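Local coordinates for secreted protein ASP-2 (PDB 1U53) that is of unsettled molecular function but belongs to the secreted pathogenesis-related-1 (CAP) family and serves as a vaccine antigen against human hookworm infection, at residues A44-M50 against Y175-C181; Y135-Q141 against K172-E176; M50-D56 against Q141-G147; G82-F88 against Y158-G164. All blocks are in the same frame, centred on the assembly; numbering follows the deposited sequence.

Contact 1: A44-M50 against Y175-C181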
# COMPACT_ATOMS: atom_id res chain seq x y z
N ALA A 44 5.93 -6.73 -14.06
CA ALA A 44 5.32 -7.64 -13.08
C ALA A 44 4.23 -8.49 -13.77
O ALA A 44 3.59 -8.05 -14.74
CB ALA A 44 4.75 -6.83 -11.90
N PRO A 45 4.05 -9.73 -13.32
CA PRO A 45 2.99 -10.50 -13.97
C PRO A 45 1.58 -9.99 -13.77
O PRO A 45 1.27 -9.42 -12.72
CB PRO A 45 3.07 -11.89 -13.32
CG PRO A 45 4.01 -11.77 -12.19
CD PRO A 45 4.81 -10.51 -12.33
N LYS A 46 0.70 -10.32 -14.72
CA LYS A 46 -0.71 -9.95 -14.58
C LYS A 46 -1.32 -10.71 -13.43
O LYS A 46 -0.91 -11.84 -13.11
CB LYS A 46 -1.51 -10.23 -15.86
CG LYS A 46 -0.99 -9.40 -17.04
CD LYS A 46 -1.67 -9.81 -18.37
CE LYS A 46 -1.12 -8.93 -19.51
NZ LYS A 46 -1.74 -9.27 -20.81
N ALA A 47 -2.33 -10.09 -12.82
CA ALA A 47 -2.95 -10.60 -11.59
C ALA A 47 -4.35 -11.02 -11.96
O ALA A 47 -5.09 -10.22 -12.57
CB ALA A 47 -3.00 -9.51 -10.53
N ALA A 48 -4.74 -12.21 -11.51
CA ALA A 48 -6.05 -12.79 -11.90
C ALA A 48 -7.23 -12.23 -11.11
O ALA A 48 -8.38 -12.35 -11.54
CB ALA A 48 -6.02 -14.32 -11.72
N LYS A 49 -6.95 -11.69 -9.92
CA LYS A 49 -8.02 -11.24 -9.01
C LYS A 49 -7.51 -10.21 -8.01
O LYS A 49 -7.64 -10.36 -6.76
CB LYS A 49 -8.69 -12.42 -8.29
CG LYS A 49 -7.78 -13.31 -7.46
CD LYS A 49 -8.59 -14.50 -6.84
CE LYS A 49 -9.65 -13.99 -5.86
NZ LYS A 49 -10.37 -15.19 -5.19
N MET A 50 -6.87 -9.16 -8.55
CA MET A 50 -6.38 -8.10 -7.66
C MET A 50 -7.57 -7.29 -7.13
O MET A 50 -8.36 -6.72 -7.91
CB MET A 50 -5.44 -7.20 -8.48
CG MET A 50 -4.87 -6.05 -7.70
SD MET A 50 -3.66 -6.54 -6.45
CE MET A 50 -2.23 -6.97 -7.44
N TYR A 175 0.21 -12.05 -4.98
CA TYR A 175 -1.10 -12.20 -5.61
C TYR A 175 -1.06 -13.42 -6.53
O TYR A 175 0.01 -13.91 -6.85
CB TYR A 175 -1.48 -10.92 -6.40
CG TYR A 175 -0.48 -10.41 -7.43
CD1 TYR A 175 -0.50 -10.89 -8.75
CD2 TYR A 175 0.51 -9.45 -7.10
CE1 TYR A 175 0.41 -10.42 -9.73
CE2 TYR A 175 1.41 -8.98 -8.07
CZ TYR A 175 1.37 -9.47 -9.37
OH TYR A 175 2.26 -9.02 -10.28
N GLU A 176 -2.25 -13.88 -6.91
CA GLU A 176 -2.44 -14.95 -7.88
C GLU A 176 -2.22 -14.45 -9.29
O GLU A 176 -2.83 -13.49 -9.70
CB GLU A 176 -3.88 -15.49 -7.76
CG GLU A 176 -4.20 -16.56 -8.79
CD GLU A 176 -5.54 -17.26 -8.58
OE1 GLU A 176 -6.17 -17.14 -7.50
OE2 GLU A 176 -5.97 -17.95 -9.53
N LYS A 177 -1.38 -15.15 -10.07
CA LYS A 177 -1.10 -14.73 -11.46
C LYS A 177 -2.17 -15.24 -12.43
O LYS A 177 -2.67 -16.36 -12.30
CB LYS A 177 0.25 -15.29 -11.94
CG LYS A 177 1.43 -14.69 -11.13
CD LYS A 177 2.80 -15.11 -11.69
CE LYS A 177 3.20 -16.52 -11.38
NZ LYS A 177 4.52 -16.75 -12.17
N GLY A 178 -2.49 -14.43 -13.42
CA GLY A 178 -3.32 -14.84 -14.53
C GLY A 178 -3.92 -13.62 -15.19
O GLY A 178 -3.66 -12.48 -14.75
N GLU A 179 -4.71 -13.83 -16.24
CA GLU A 179 -5.29 -12.69 -16.96
C GLU A 179 -6.17 -11.89 -16.02
O GLU A 179 -6.84 -12.47 -15.20
CB GLU A 179 -6.12 -13.17 -18.16
CG GLU A 179 -5.28 -13.63 -19.33
CD GLU A 179 -4.39 -12.52 -19.89
OE1 GLU A 179 -4.79 -11.34 -19.85
OE2 GLU A 179 -3.27 -12.83 -20.34
N PRO A 180 -6.12 -10.54 -16.12
CA PRO A 180 -6.89 -9.67 -15.23
C PRO A 180 -8.34 -10.09 -15.18
O PRO A 180 -8.92 -10.40 -16.24
CB PRO A 180 -6.77 -8.28 -15.88
CG PRO A 180 -5.65 -8.34 -16.79
CD PRO A 180 -5.28 -9.78 -17.06
N CYS A 181 -8.89 -10.14 -13.97
CA CYS A 181 -10.27 -10.52 -13.68
C CYS A 181 -10.68 -11.97 -14.01
O CYS A 181 -11.86 -12.34 -13.87
CB CYS A 181 -11.26 -9.57 -14.32
SG CYS A 181 -11.50 -7.96 -13.45
O HOH W 1 -7.45 -9.00 -11.43
O HOH W 2 -4.52 -11.67 -8.42
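A single beta bridge, with A47 facing K177, joins the loop ahead of strand 54-55 to the irregular chain that runs into the C-terminal disulfides. Two backbone bonds bracket that pair: A48 N reaches E176 O at 2.9 Å, almost straight at 172°, and G178 N reaches K46 O at 3.0 Å. G178 suits its place because its backbone angles would press a side chain against the preceding carbonyl and against A48 CB; the small A48 lets the two chains come close. Two waters extend the seam, one between K49 N and E176 O, the other shared by A47 O, M50 N and C181 N.

Y175 is the main side chain. With CG held between its own N and carbonyl carbon (chi1 54°), the ring lies along the other loop, and its OH donates to a lone pair of P45 O, 2.7 Å away, in the carbonyl plane. M50 CE sits over one face, 4.1 Å from the ring centroid, while K46 O meets the edge and A47 CB packs on Y175 CD1 at 3.4 Å. Nearer the surface, K177 CD rests on the P45 ring, and K46 runs beside E179 in a long salt bridge, NZ to OE1 3.8 Å. C181 pairs with C187 in a disulfide. Such a seam fits the place where a CAP domain passes into its cysteine-rich C-terminal extension.

Contact 2: Y135-Q141 against K172-E176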
# COMPACT_ATOMS: atom_id res chain seq x y z
N TYR A 135 6.41 -2.24 -1.34
CA TYR A 135 5.68 -2.58 -2.56
C TYR A 135 4.76 -3.78 -2.41
O TYR A 135 3.58 -3.70 -2.80
CB TYR A 135 6.68 -2.82 -3.73
CG TYR A 135 6.04 -3.55 -4.90
CD1 TYR A 135 5.22 -2.88 -5.78
CD2 TYR A 135 6.23 -4.92 -5.08
CE1 TYR A 135 4.63 -3.54 -6.85
CE2 TYR A 135 5.63 -5.59 -6.14
CZ TYR A 135 4.83 -4.89 -6.99
OH TYR A 135 4.24 -5.54 -8.04
N THR A 136 5.27 -4.88 -1.85
CA THR A 136 4.46 -6.10 -1.81
C THR A 136 3.22 -5.89 -0.93
O THR A 136 2.17 -6.48 -1.16
CB THR A 136 5.27 -7.33 -1.31
OG1 THR A 136 5.81 -7.02 -0.01
CG2 THR A 136 6.38 -7.62 -2.24
N GLN A 137 3.33 -5.04 0.11
CA GLN A 137 2.13 -4.73 0.86
C GLN A 137 1.13 -3.87 0.05
O GLN A 137 -0.07 -4.08 0.11
CB GLN A 137 2.48 -4.11 2.24
CG GLN A 137 1.26 -3.69 3.04
CD GLN A 137 0.30 -4.86 3.43
OE1 GLN A 137 -0.67 -5.19 2.69
NE2 GLN A 137 0.53 -5.43 4.60
N MET A 138 1.63 -2.93 -0.76
CA MET A 138 0.71 -2.09 -1.50
C MET A 138 -0.11 -2.95 -2.46
O MET A 138 -1.27 -2.64 -2.72
CB MET A 138 1.45 -1.05 -2.34
CG MET A 138 1.94 0.11 -1.49
SD MET A 138 2.73 1.39 -2.53
CE MET A 138 1.24 2.14 -3.22
N VAL A 139 0.50 -3.98 -3.08
CA VAL A 139 -0.21 -4.78 -4.07
C VAL A 139 -0.61 -6.18 -3.59
O VAL A 139 -0.84 -7.07 -4.41
CB VAL A 139 0.58 -4.89 -5.41
CG1 VAL A 139 0.89 -3.45 -6.00
CG2 VAL A 139 1.91 -5.69 -5.23
N TRP A 140 -0.68 -6.37 -2.27
CA TRP A 140 -1.10 -7.65 -1.71
C TRP A 140 -2.57 -7.91 -2.06
O TRP A 140 -3.45 -7.11 -1.74
CB TRP A 140 -0.90 -7.62 -0.19
CG TRP A 140 -0.91 -9.00 0.42
CD1 TRP A 140 -1.94 -9.63 1.04
CD2 TRP A 140 0.23 -9.86 0.51
NE1 TRP A 140 -1.50 -10.87 1.52
CE2 TRP A 140 -0.19 -11.05 1.17
CE3 TRP A 140 1.55 -9.77 0.06
CZ2 TRP A 140 0.68 -12.12 1.40
CZ3 TRP A 140 2.42 -10.82 0.27
CH2 TRP A 140 1.98 -11.99 0.94
N GLN A 141 -2.84 -9.02 -2.74
CA GLN A 141 -4.14 -9.25 -3.36
C GLN A 141 -5.24 -9.13 -2.34
O GLN A 141 -6.28 -8.52 -2.62
CB GLN A 141 -4.13 -10.63 -4.00
CG GLN A 141 -5.51 -11.14 -4.36
CD GLN A 141 -5.40 -12.52 -4.89
OE1 GLN A 141 -4.75 -12.72 -5.89
NE2 GLN A 141 -6.02 -13.48 -4.22
N LYS A 172 3.83 -16.96 1.44
CA LYS A 172 2.61 -16.91 0.62
C LYS A 172 2.85 -16.01 -0.58
O LYS A 172 3.73 -15.20 -0.55
CB LYS A 172 1.42 -16.29 1.38
CG LYS A 172 1.10 -16.90 2.72
CD LYS A 172 0.59 -18.32 2.55
CE LYS A 172 0.27 -18.92 3.91
NZ LYS A 172 -1.03 -18.40 4.46
N ASP A 173 1.99 -16.16 -1.58
CA ASP A 173 2.11 -15.38 -2.82
C ASP A 173 1.52 -13.99 -2.63
O ASP A 173 0.44 -13.82 -2.06
CB ASP A 173 1.34 -16.05 -3.95
CG ASP A 173 2.06 -17.26 -4.51
OD1 ASP A 173 3.21 -17.54 -4.13
OD2 ASP A 173 1.48 -17.89 -5.40
N ILE A 174 2.19 -13.00 -3.21
CA ILE A 174 1.70 -11.61 -3.13
C ILE A 174 0.33 -11.49 -3.79
O ILE A 174 -0.59 -10.85 -3.27
CB ILE A 174 2.69 -10.66 -3.84
CG1 ILE A 174 4.12 -10.73 -3.21
CG2 ILE A 174 2.13 -9.21 -3.83
CD1 ILE A 174 5.22 -10.34 -4.26
N TYR A 175 0.21 -12.05 -4.98
CA TYR A 175 -1.10 -12.20 -5.61
C TYR A 175 -1.06 -13.42 -6.53
O TYR A 175 0.01 -13.91 -6.85
CB TYR A 175 -1.48 -10.92 -6.40
CG TYR A 175 -0.48 -10.41 -7.43
CD1 TYR A 175 -0.50 -10.89 -8.75
CD2 TYR A 175 0.51 -9.45 -7.10
CE1 TYR A 175 0.41 -10.42 -9.73
CE2 TYR A 175 1.41 -8.98 -8.07
CZ TYR A 175 1.37 -9.47 -9.37
OH TYR A 175 2.26 -9.02 -10.28
N GLU A 176 -2.25 -13.88 -6.91
CA GLU A 176 -2.44 -14.95 -7.88
C GLU A 176 -2.22 -14.45 -9.29
O GLU A 176 -2.83 -13.49 -9.70
CB GLU A 176 -3.88 -15.49 -7.76
CG GLU A 176 -4.20 -16.56 -8.79
CD GLU A 176 -5.54 -17.26 -8.58
OE1 GLU A 176 -6.17 -17.14 -7.50
OE2 GLU A 176 -5.97 -17.95 -9.53
O HOH W 3 4.74 -8.13 -8.57
O HOH W 2 -4.52 -11.67 -8.42
O HOH W 4 -5.97 -16.36 -4.94
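I174 packs between W140, V139 and T136, and this is the tight part of the contact. The W140 indole lies with one face against the backbone of the other segment: I174 CA makes a CH-pi contact 4.0 Å from the centroid of the six-membered ring, and D173 O stands over the same ring, toward its rim. The branched isoleucine fills the angle between three partners. Its CG2 meets V139 CG2 at 3.8 Å, and its CD1 meets T136 CG2 at 3.6 Å where the two side chains cross at about a right angle. Beside this apolar patch Q141 N donates to I174 O at 2.9 Å.

Q141 then leads toward the wetter side. An extended chain, with CG opposite the backbone N (chi1 165°), carries its amide past Y175 CB to the next peptide, where OE1 accepts E176 N at 2.9 Å. The same OE1 accepts a hydrogen bond from a water that also donates to E176 O. NE2 donates to E142 and to another water, which in turn donates to E176 OE1; K183 also pairs with this carboxylate. A third water links the hydroxyls of Y135 and Y175. Farther out, D173 and the end of K172 turn to solvent. A glutamine can accept and donate at once, so two donors grip the buried OE1, and E176 N is satisfied across the contact by a neutral amide; at the helix end itself, M138 O and W140 O are taken by R28.

Contact 3: M50-D56 against Q141-G147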
# COMPACT_ATOMS: atom_id res chain seq x y z
N MET A 50 -6.87 -9.16 -8.55
CA MET A 50 -6.38 -8.10 -7.66
C MET A 50 -7.57 -7.29 -7.13
O MET A 50 -8.36 -6.72 -7.91
CB MET A 50 -5.44 -7.20 -8.48
CG MET A 50 -4.87 -6.05 -7.70
SD MET A 50 -3.66 -6.54 -6.45
CE MET A 50 -2.23 -6.97 -7.44
N LYS A 51 -7.69 -7.21 -5.81
CA LYS A 51 -8.89 -6.61 -5.24
C LYS A 51 -8.74 -5.09 -5.11
O LYS A 51 -7.64 -4.58 -4.83
CB LYS A 51 -9.22 -7.28 -3.89
CG LYS A 51 -9.31 -8.82 -4.01
CD LYS A 51 -10.02 -9.43 -2.78
CE LYS A 51 -10.39 -10.93 -3.02
NZ LYS A 51 -10.85 -11.51 -1.72
N THR A 52 -9.86 -4.41 -5.32
CA THR A 52 -9.95 -2.96 -5.03
C THR A 52 -9.88 -2.72 -3.51
O THR A 52 -10.56 -3.42 -2.72
CB THR A 52 -11.30 -2.42 -5.57
OG1 THR A 52 -11.39 -2.67 -6.97
CG2 THR A 52 -11.36 -0.93 -5.41
N MET A 53 -9.11 -1.71 -3.12
CA MET A 53 -9.09 -1.24 -1.74
C MET A 53 -10.17 -0.18 -1.47
O MET A 53 -10.60 0.57 -2.36
CB MET A 53 -7.73 -0.63 -1.35
CG MET A 53 -6.61 -1.62 -1.25
SD MET A 53 -5.06 -0.74 -1.00
CE MET A 53 -4.03 -2.05 -0.36
N ALA A 54 -10.63 -0.17 -0.21
CA ALA A 54 -11.53 0.87 0.29
C ALA A 54 -10.83 1.55 1.45
O ALA A 54 -10.07 0.92 2.17
CB ALA A 54 -12.83 0.26 0.82
N TYR A 55 -11.16 2.81 1.66
CA TYR A 55 -10.59 3.58 2.78
C TYR A 55 -11.32 3.19 4.05
O TYR A 55 -12.54 2.92 4.04
CB TYR A 55 -10.68 5.10 2.55
CG TYR A 55 -9.61 5.83 3.36
CD1 TYR A 55 -8.28 5.89 2.90
CD2 TYR A 55 -9.90 6.37 4.62
CE1 TYR A 55 -7.27 6.52 3.68
CE2 TYR A 55 -8.90 7.01 5.39
CZ TYR A 55 -7.60 7.06 4.93
OH TYR A 55 -6.62 7.65 5.70
N ASP A 56 -10.59 3.10 5.16
CA ASP A 56 -11.24 2.61 6.41
C ASP A 56 -10.79 3.53 7.54
O ASP A 56 -9.58 3.60 7.86
CB ASP A 56 -10.78 1.18 6.67
CG ASP A 56 -11.35 0.59 7.94
OD1 ASP A 56 -11.50 1.30 8.94
OD2 ASP A 56 -11.66 -0.62 7.97
N GLN A 141 -2.84 -9.02 -2.74
CA GLN A 141 -4.14 -9.25 -3.36
C GLN A 141 -5.24 -9.13 -2.34
O GLN A 141 -6.28 -8.52 -2.62
CB GLN A 141 -4.13 -10.63 -4.00
CG GLN A 141 -5.51 -11.14 -4.36
CD GLN A 141 -5.40 -12.52 -4.89
OE1 GLN A 141 -4.75 -12.72 -5.89
NE2 GLN A 141 -6.02 -13.48 -4.22
N GLU A 142 -5.04 -9.78 -1.19
CA GLU A 142 -6.12 -9.92 -0.22
C GLU A 142 -6.29 -8.73 0.70
O GLU A 142 -7.28 -8.65 1.46
CB GLU A 142 -5.96 -11.23 0.54
CG GLU A 142 -6.13 -12.44 -0.42
CD GLU A 142 -7.52 -12.55 -0.93
OE1 GLU A 142 -8.45 -12.17 -0.19
OE2 GLU A 142 -7.73 -13.04 -2.07
N THR A 143 -5.40 -7.74 0.58
CA THR A 143 -5.52 -6.55 1.43
C THR A 143 -6.53 -5.62 0.76
O THR A 143 -6.33 -5.22 -0.39
CB THR A 143 -4.19 -5.86 1.54
OG1 THR A 143 -3.32 -6.66 2.34
CG2 THR A 143 -4.38 -4.48 2.23
N VAL A 144 -7.63 -5.30 1.45
CA VAL A 144 -8.70 -4.53 0.85
C VAL A 144 -9.14 -3.30 1.68
O VAL A 144 -10.07 -2.62 1.30
CB VAL A 144 -9.94 -5.42 0.57
CG1 VAL A 144 -9.58 -6.47 -0.45
CG2 VAL A 144 -10.39 -6.05 1.88
N LYS A 145 -8.48 -3.03 2.80
CA LYS A 145 -8.73 -1.82 3.60
C LYS A 145 -7.42 -1.04 3.74
O LYS A 145 -6.39 -1.63 4.03
CB LYS A 145 -9.21 -2.20 5.00
CG LYS A 145 -10.57 -2.98 5.01
CD LYS A 145 -10.93 -3.44 6.45
CE LYS A 145 -12.44 -3.77 6.58
NZ LYS A 145 -13.28 -2.55 6.61
N LEU A 146 -7.49 0.27 3.58
CA LEU A 146 -6.34 1.14 3.68
C LEU A 146 -6.71 2.26 4.62
O LEU A 146 -7.83 2.78 4.53
CB LEU A 146 -6.05 1.76 2.29
CG LEU A 146 -4.88 2.73 2.25
CD1 LEU A 146 -3.60 1.97 2.51
CD2 LEU A 146 -4.78 3.44 0.88
N GLY A 147 -5.80 2.66 5.49
CA GLY A 147 -6.06 3.88 6.29
C GLY A 147 -4.69 4.47 6.59
O GLY A 147 -3.79 3.73 6.97
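K51 reaches across to E142, and K145 reaches back to D56, so that two lysine-carboxylate pairs tie opposite ends of this parallel contact. The K51 chain is extended and slides over Q141 O and V144 CG1 before NZ meets E142 OE1 at 2.9 Å, on the syn side of the carboxylate. E142, bent at chi2 (-67°), turns its other oxygen to the amide of Q141, where OE2 uses its anti lone pair to take NE2 at 2.8 Å. At the far end K145 NZ comes to D56 OD2 at 2.9 Å from the anti side, 31° out of the carboxylate plane. This leaves D56 OD1 to cap the start of helix 57-67, bonding to V59 N, a task for which a short acidic side chain is well suited.

Y55 and L146 point to the face of the sheet opposite A54 and K145. Y55 lays one ring face over the neighbouring strand, with L146 O above its rim and G147 CA 4.2 Å from the ring centroid in a CH-pi contact. G147 is apt here, since a beta carbon would run into D56 O. The flexible M53 stretches along the inner side until its CE touches T143 CG2 at 3.6 Å, and both reach Y163.

The backbones pair through A54 N to V144 O at 2.9 Å, L146 N to A54 O, and D56 N to L146 O. V144 and K145 both face G164 in a classic beta bulge, and strand 54-55 forms the short parallel edge of the central sheet in the alpha-beta-alpha sandwich of CAP proteins.

Contact 4: G82-F88 against Y158-G164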
# COMPACT_ATOMS: atom_id res chain seq x y z
N GLY A 82 -4.16 -7.21 13.40
CA GLY A 82 -4.68 -7.73 12.15
C GLY A 82 -4.27 -6.90 10.94
O GLY A 82 -4.84 -7.10 9.84
N LEU A 83 -3.34 -5.97 11.13
CA LEU A 83 -2.99 -5.00 10.05
C LEU A 83 -1.54 -5.00 9.65
O LEU A 83 -0.65 -5.21 10.50
CB LEU A 83 -3.33 -3.58 10.47
CG LEU A 83 -4.80 -3.39 10.81
CD1 LEU A 83 -4.97 -1.99 11.43
CD2 LEU A 83 -5.69 -3.55 9.58
N GLY A 84 -1.27 -4.71 8.36
CA GLY A 84 0.11 -4.50 7.88
C GLY A 84 0.41 -3.00 7.97
O GLY A 84 -0.45 -2.19 8.37
N GLU A 85 1.64 -2.62 7.60
CA GLU A 85 2.01 -1.23 7.81
C GLU A 85 3.20 -0.85 6.92
O GLU A 85 4.20 -1.63 6.81
CB GLU A 85 2.45 -1.04 9.26
CG GLU A 85 2.83 0.44 9.62
CD GLU A 85 3.20 0.50 11.09
OE1 GLU A 85 4.29 -0.01 11.45
OE2 GLU A 85 2.35 0.96 11.90
N ASN A 86 3.11 0.33 6.30
CA ASN A 86 4.25 0.93 5.56
C ASN A 86 4.51 2.28 6.18
O ASN A 86 3.58 3.00 6.51
CB ASN A 86 3.87 1.19 4.11
CG ASN A 86 3.99 -0.06 3.25
OD1 ASN A 86 4.80 -0.94 3.59
ND2 ASN A 86 3.31 -0.09 2.10
N ILE A 87 5.79 2.62 6.35
CA ILE A 87 6.09 3.95 6.93
C ILE A 87 7.02 4.74 6.00
O ILE A 87 7.74 4.14 5.16
CB ILE A 87 6.71 3.85 8.35
CG1 ILE A 87 8.05 3.12 8.31
CG2 ILE A 87 5.70 3.21 9.31
CD1 ILE A 87 8.72 3.06 9.71
N PHE A 88 6.96 6.07 6.07
CA PHE A 88 7.76 6.92 5.17
C PHE A 88 8.05 8.21 5.89
O PHE A 88 7.23 8.68 6.70
CB PHE A 88 6.99 7.23 3.87
CG PHE A 88 7.59 8.34 3.01
CD1 PHE A 88 8.57 8.06 2.08
CD2 PHE A 88 7.13 9.64 3.13
CE1 PHE A 88 9.11 9.10 1.25
CE2 PHE A 88 7.68 10.70 2.34
CZ PHE A 88 8.67 10.40 1.40
N TYR A 158 5.92 12.74 8.76
CA TYR A 158 5.94 11.30 9.01
C TYR A 158 4.62 10.68 8.54
O TYR A 158 3.54 11.14 8.92
CB TYR A 158 6.17 11.06 10.51
CG TYR A 158 6.21 9.62 10.95
CD1 TYR A 158 6.84 8.64 10.17
CD2 TYR A 158 5.72 9.25 12.19
CE1 TYR A 158 6.90 7.30 10.58
CE2 TYR A 158 5.75 7.90 12.60
CZ TYR A 158 6.34 6.94 11.80
OH TYR A 158 6.39 5.63 12.24
N VAL A 159 4.72 9.67 7.66
CA VAL A 159 3.54 9.09 7.00
C VAL A 159 3.48 7.64 7.39
O VAL A 159 4.46 6.90 7.25
CB VAL A 159 3.70 9.13 5.47
CG1 VAL A 159 2.57 8.42 4.75
CG2 VAL A 159 3.86 10.60 4.99
N VAL A 160 2.30 7.22 7.81
CA VAL A 160 2.07 5.83 8.11
C VAL A 160 0.80 5.40 7.40
O VAL A 160 -0.23 6.03 7.55
CB VAL A 160 1.87 5.67 9.64
CG1 VAL A 160 1.57 4.20 10.03
CG2 VAL A 160 3.11 6.11 10.38
N CYS A 161 0.86 4.30 6.63
CA CYS A 161 -0.36 3.65 6.15
C CYS A 161 -0.51 2.26 6.79
O CYS A 161 0.50 1.57 6.98
CB CYS A 161 -0.31 3.42 4.64
SG CYS A 161 -0.63 4.94 3.70
N GLN A 162 -1.72 1.88 7.15
CA GLN A 162 -1.92 0.49 7.59
C GLN A 162 -2.91 -0.19 6.64
O GLN A 162 -3.64 0.46 5.92
CB GLN A 162 -2.34 0.41 9.08
CG GLN A 162 -1.14 0.73 9.96
CD GLN A 162 -1.45 0.92 11.45
OE1 GLN A 162 -2.60 0.77 11.86
NE2 GLN A 162 -0.42 1.24 12.26
N TYR A 163 -2.92 -1.53 6.70
CA TYR A 163 -3.44 -2.37 5.61
C TYR A 163 -4.18 -3.57 6.21
O TYR A 163 -3.57 -4.35 7.00
CB TYR A 163 -2.23 -2.91 4.83
CG TYR A 163 -1.52 -1.83 4.07
CD1 TYR A 163 -1.87 -1.54 2.75
CD2 TYR A 163 -0.45 -1.13 4.64
CE1 TYR A 163 -1.19 -0.51 2.05
CE2 TYR A 163 0.24 -0.10 3.93
CZ TYR A 163 -0.11 0.16 2.65
OH TYR A 163 0.56 1.19 2.01
N GLY A 164 -5.46 -3.72 5.86
CA GLY A 164 -6.35 -4.83 6.36
C GLY A 164 -6.79 -5.73 5.24
O GLY A 164 -7.36 -5.22 4.31
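Backbone bonds knit G84, N86 and F88 to Y163, C161 and V159 as hydrogen-bonded antiparallel pairs. G84 N donates to Y163 O at 2.7 Å, whereas the return bond from Y163 N to G84 O is weak; N86 N to C161 O and C161 N to N86 O are both 3.0 Å.

Side-chain bonds appear on both faces. On one, E85 and Q162 run side by side, and Q162 NE2 donates a hydrogen bond to E85 OE2 at 2.8 Å, on the anti side of the carboxylate; S75 and N66 also bond to that oxygen. On the other, N86 crosses the Y163 ring at about a right angle, its amide turned 70° from the ring plane, and ND2 donates to Y163 OH at 3.0 Å. H24 shares this hydroxyl.

Apolar contacts fill the rest: I87 CG2 lies 4.0 Å from V160 CG2, and V159 CG2 meets the F88 ring edge. The beta-branched I87, V159 and V160 suit extended strands.

In the alpha-beta-alpha sandwich of CAP proteins, strand 84-90 edges the sheet. Helix 57-67 covers the face of V160 and Q162, and also touches L83. Helices 97-109 and 133-138 cover the face of N86 and Y163, with W108 against C161, which a disulfide joins to C148 on the next strand.

Contacts 3 and 4 belong to one mixed sheet: strands 145-152 and 157-164 are neighbours, so contact 3 gives its short parallel edge and contact 4 its antiparallel edge, with centres about 12 Å apart. Contact 4 is buried and bound by regular backbone bonds and neutral or shielded polar pairs, while contact 3 carries salt bridges where its side chains are more exposed. Contact 2 is also buried, but joins a helix end to a loop through apolar packing, an amide and waters. Contact 1, about 17 Å from the chain centre, is loop on loop and more open. Y175 and E176 serve contacts 1 and 2; M50 links contacts 1 and 3, and Q141 contacts 2 and 3.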